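PDB 6IA5: phage-like element PBSX protein XepA from Bacillus subtilis, which is of unknown function, does not seem to take part in host cell lysis, and assembles as a pentamer. Local coordinates for residues E[213-218]-E[225-230]. Sequence-based numbering, arbitrary orientation.
Sequences EVKFWG and KLPIRG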
ATOM      1  N   GLU E 213     -28.290  46.226   5.257  1.00 39.42           N
ATOM      2  CA  GLU E 213     -29.067  45.107   4.761  1.00 40.70           C
ATOM      3  C   GLU E 213     -28.151  44.175   3.966  1.00 40.19           C
ATOM      4  O   GLU E 213     -27.465  44.609   3.037  1.00 43.05           O
ATOM      5  CB  GLU E 213     -30.246  45.591   3.922  1.00 45.51           C
ATOM      6  CG  GLU E 213     -31.079  44.421   3.398  1.00 47.29           C
ATOM      7  CD  GLU E 213     -32.456  44.801   2.879  1.00 58.22           C
ATOM      8  OE1 GLU E 213     -32.519  45.835   2.190  1.00 58.83           O
ATOM      9  OE2 GLU E 213     -33.465  44.084   3.180  1.00 55.11           O
ATOM     10  N   VAL E 214     -28.170  42.890   4.351  1.00 38.51           N
ATOM     11  CA  VAL E 214     -27.430  41.858   3.640  1.00 33.74           C
ATOM     12  C   VAL E 214     -28.431  40.927   2.968  1.00 36.74           C
ATOM     13  O   VAL E 214     -29.361  40.459   3.612  1.00 37.73           O
ATOM     14  CB  VAL E 214     -26.498  41.080   4.579  1.00 32.74           C
ATOM     15  CG1 VAL E 214     -25.701  40.011   3.828  1.00 32.18           C
ATOM     16  CG2 VAL E 214     -25.581  42.019   5.347  1.00 35.41           C
ATOM     17  N   LYS E 215     -28.208  40.658   1.675  1.00 38.28           N
ATOM     18  CA  LYS E 215     -29.051  39.762   0.909  1.00 35.76           C
ATOM     19  C   LYS E 215     -28.236  38.524   0.566  1.00 38.19           C
ATOM     20  O   LYS E 215     -27.076  38.648   0.177  1.00 34.95           O
ATOM     21  CB  LYS E 215     -29.546  40.469  -0.353  1.00 42.94           C
ATOM     22  CG  LYS E 215     -30.648  39.757  -1.126  1.00 50.78           C
ATOM     23  CD  LYS E 215     -31.332  40.662  -2.138  1.00 58.85           C
ATOM     24  CE  LYS E 215     -32.710  40.203  -2.593  1.00 58.73           C
ATOM     25  NZ  LYS E 215     -32.857  38.729  -2.622  1.00 51.77           N
ATOM     26  N   PHE E 216     -28.857  37.343   0.721  1.00 37.45           N
ATOM     27  CA  PHE E 216     -28.168  36.067   0.576  1.00 35.84           C
ATOM     28  C   PHE E 216     -28.377  35.526  -0.838  1.00 35.44           C
ATOM     29  O   PHE E 216     -29.516  35.373  -1.285  1.00 33.96           O
ATOM     30  CB  PHE E 216     -28.709  35.058   1.596  1.00 33.32           C
ATOM     31  CG  PHE E 216     -28.822  35.553   3.021  1.00 37.16           C
ATOM     32  CD1 PHE E 216     -27.907  36.461   3.547  1.00 36.18           C
ATOM     33  CD2 PHE E 216     -29.830  35.078   3.857  1.00 35.54           C
ATOM     34  CE1 PHE E 216     -27.999  36.881   4.873  1.00 39.42           C
ATOM     35  CE2 PHE E 216     -29.922  35.500   5.178  1.00 36.65           C
ATOM     36  CZ  PHE E 216     -29.002  36.399   5.680  1.00 35.63           C
ATOM     37  N   TRP E 217     -27.272  35.227  -1.531  1.00 36.35           N
ATOM     38  CA  TRP E 217     -27.348  34.802  -2.921  1.00 40.23           C
ATOM     39  C   TRP E 217     -26.508  33.551  -3.127  1.00 38.78           C
ATOM     40  O   TRP E 217     -25.450  33.410  -2.527  1.00 40.31           O
ATOM     41  CB  TRP E 217     -26.782  35.874  -3.858  1.00 41.75           C
ATOM     42  CG  TRP E 217     -27.454  37.209  -3.917  1.00 39.60           C
ATOM     43  CD1 TRP E 217     -26.961  38.383  -3.425  1.00 42.91           C
ATOM     44  CD2 TRP E 217     -28.671  37.549  -4.609  1.00 41.69           C
ATOM     45  NE1 TRP E 217     -27.793  39.423  -3.744  1.00 41.80           N
ATOM     46  CE2 TRP E 217     -28.845  38.949  -4.479  1.00 43.05           C
ATOM     47  CE3 TRP E 217     -29.625  36.820  -5.329  1.00 43.57           C
ATOM     48  CZ2 TRP E 217     -29.940  39.623  -5.026  1.00 43.06           C
ATOM     49  CZ3 TRP E 217     -30.709  37.484  -5.871  1.00 49.25           C
ATOM     50  CH2 TRP E 217     -30.866  38.867  -5.715  1.00 51.81           C
ATOM     51  N   GLY E 218     -26.974  32.686  -4.032  1.00 38.22           N
ATOM     52  CA  GLY E 218     -26.146  31.643  -4.609  1.00 38.26           C
ATOM     53  C   GLY E 218     -26.054  31.828  -6.124  1.00 43.64           C
ATOM     54  O   GLY E 218     -26.902  32.488  -6.724  1.00 40.40           O
ATOM     55  N   LYS E 225     -27.454  35.425 -10.099  1.00 52.41           N
ATOM     56  CA  LYS E 225     -27.668  35.349  -8.667  1.00 45.99           C
ATOM     57  C   LYS E 225     -29.078  34.831  -8.400  1.00 45.01           C
ATOM     58  O   LYS E 225     -30.045  35.280  -9.018  1.00 39.98           O
ATOM     59  CB  LYS E 225     -27.433  36.714  -8.010  1.00 49.01           C
ATOM     60  CG  LYS E 225     -25.971  37.147  -7.982  1.00 48.83           C
ATOM     61  CD  LYS E 225     -25.687  38.280  -7.020  1.00 54.35           C
ATOM     62  CE  LYS E 225     -26.551  39.513  -7.204  1.00 48.97           C
ATOM     63  NZ  LYS E 225     -26.369  40.102  -8.542  1.00 54.33           N
ATOM     64  N   LEU E 226     -29.162  33.866  -7.475  1.00 41.65           N
ATOM     65  CA  LEU E 226     -30.408  33.255  -7.038  1.00 49.04           C
ATOM     66  C   LEU E 226     -30.534  33.460  -5.531  1.00 42.15           C
ATOM     67  O   LEU E 226     -29.572  33.220  -4.794  1.00 42.46           O
ATOM     68  CB  LEU E 226     -30.349  31.755  -7.348  1.00 47.94           C
ATOM     69  CG  LEU E 226     -30.266  31.414  -8.834  1.00 51.44           C
ATOM     70  CD1 LEU E 226     -29.491  30.117  -9.053  1.00 50.42           C
ATOM     71  CD2 LEU E 226     -31.665  31.324  -9.425  1.00 46.91           C
ATOM     72  N   PRO E 227     -31.716  33.874  -5.031  1.00 37.56           N
ATOM     73  CA  PRO E 227     -31.895  34.087  -3.593  1.00 39.90           C
ATOM     74  C   PRO E 227     -31.856  32.741  -2.878  1.00 38.33           C
ATOM     75  O   PRO E 227     -32.423  31.765  -3.353  1.00 38.83           O
ATOM     76  CB  PRO E 227     -33.287  34.724  -3.459  1.00 39.03           C
ATOM     77  CG  PRO E 227     -33.733  35.031  -4.888  1.00 41.43           C
ATOM     78  CD  PRO E 227     -32.939  34.126  -5.807  1.00 37.58           C
ATOM     79  N   ILE E 228     -31.176  32.705  -1.729  1.00 40.43           N
ATOM     80  CA  ILE E 228     -31.139  31.518  -0.880  1.00 38.94           C
ATOM     81  C   ILE E 228     -31.574  31.907   0.530  1.00 41.03           C
ATOM     82  O   ILE E 228     -31.543  33.085   0.888  1.00 41.69           O
ATOM     83  CB  ILE E 228     -29.731  30.886  -0.900  1.00 39.71           C
ATOM     84  CG1 ILE E 228     -28.678  31.861  -0.356  1.00 40.83           C
ATOM     85  CG2 ILE E 228     -29.402  30.460  -2.327  1.00 40.34           C
ATOM     86  CD1 ILE E 228     -27.309  31.280  -0.191  1.00 41.15           C
ATOM     87  N   ARG E 229     -31.984  30.902   1.313  1.00 37.53           N
ATOM     88  CA  ARG E 229     -32.511  31.119   2.650  0.50 35.49           C
ATOM     89  C   ARG E 229     -31.508  30.571   3.659  1.00 35.85           C
ATOM     90  O   ARG E 229     -30.926  29.502   3.451  1.00 41.27           O
ATOM     91  CB  ARG E 229     -33.888  30.458   2.803  0.50 34.21           C
ATOM     92  CG  ARG E 229     -33.872  28.939   2.657  0.50 32.58           C
ATOM     93  CD  ARG E 229     -35.242  28.299   2.674  0.50 34.33           C
ATOM     94  NE  ARG E 229     -35.088  26.882   2.917  0.50 28.98           N
ATOM     95  CZ  ARG E 229     -34.858  26.001   1.961  0.50 30.39           C
ATOM     96  NH1 ARG E 229     -34.553  26.423   0.747  0.50 27.99           N
ATOM     97  NH2 ARG E 229     -34.936  24.711   2.218  0.50 29.86           N
ATOM     98  N   GLY E 230     -31.306  31.319   4.746  1.00 33.08           N
ATOM     99  CA  GLY E 230     -30.467  30.864   5.839  1.00 33.07           C
ATOM    100  C   GLY E 230     -31.306  30.743   7.114  1.00 33.11           C
ATOM    101  O   GLY E 230     -32.429  31.256   7.163  1.00 27.81           O
TER
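Leu226 O accepts a hydrogen bond from Gly218 N at 2.8 Å, in the carbonyl plane and nearly straight (169° at the hydrogen), while the CA-H of Trp217 makes a further close contact with the same oxygen. Leu226 N returns a bond of 2.8 Å to Gly218 O, which marks an antiparallel hydrogen-bonded pair beside the non-hydrogen-bonded pair Trp217–Pro227. The third bond, Ile228 N to Phe216 O, is longer at 3.2 Å, its donor 48° out of the carbonyl plane; the axes of 213-218 and 225-227 run at 123°, well short of antiparallel, and the register is confined to those two pairs. A bend at chi3 brings Lys225 CE over the Trp217 indole, 3.7 Å from the five-membered ring centroid, a CH-pi contact; Lys215 CG lies over the opposite face, toward its rim. Salt-bridged to Glu189, Lys225 NZ adds at most a weak cation-pi term, and Trp217 NE1 hydrogen-bonds to Glu262. Elsewhere, Phe216 CB packs on Ile228 CG1 at 3.7 Å. Within the C-terminal all-beta domain, strand 211-219 also pairs with strand 258-267, Phe216 meets Phe251 and Trp249, and Pro227 O hydrogen-bonds to Thr233 OG1 of a neighbouring subunit, placing this hairpin at a subunit interface.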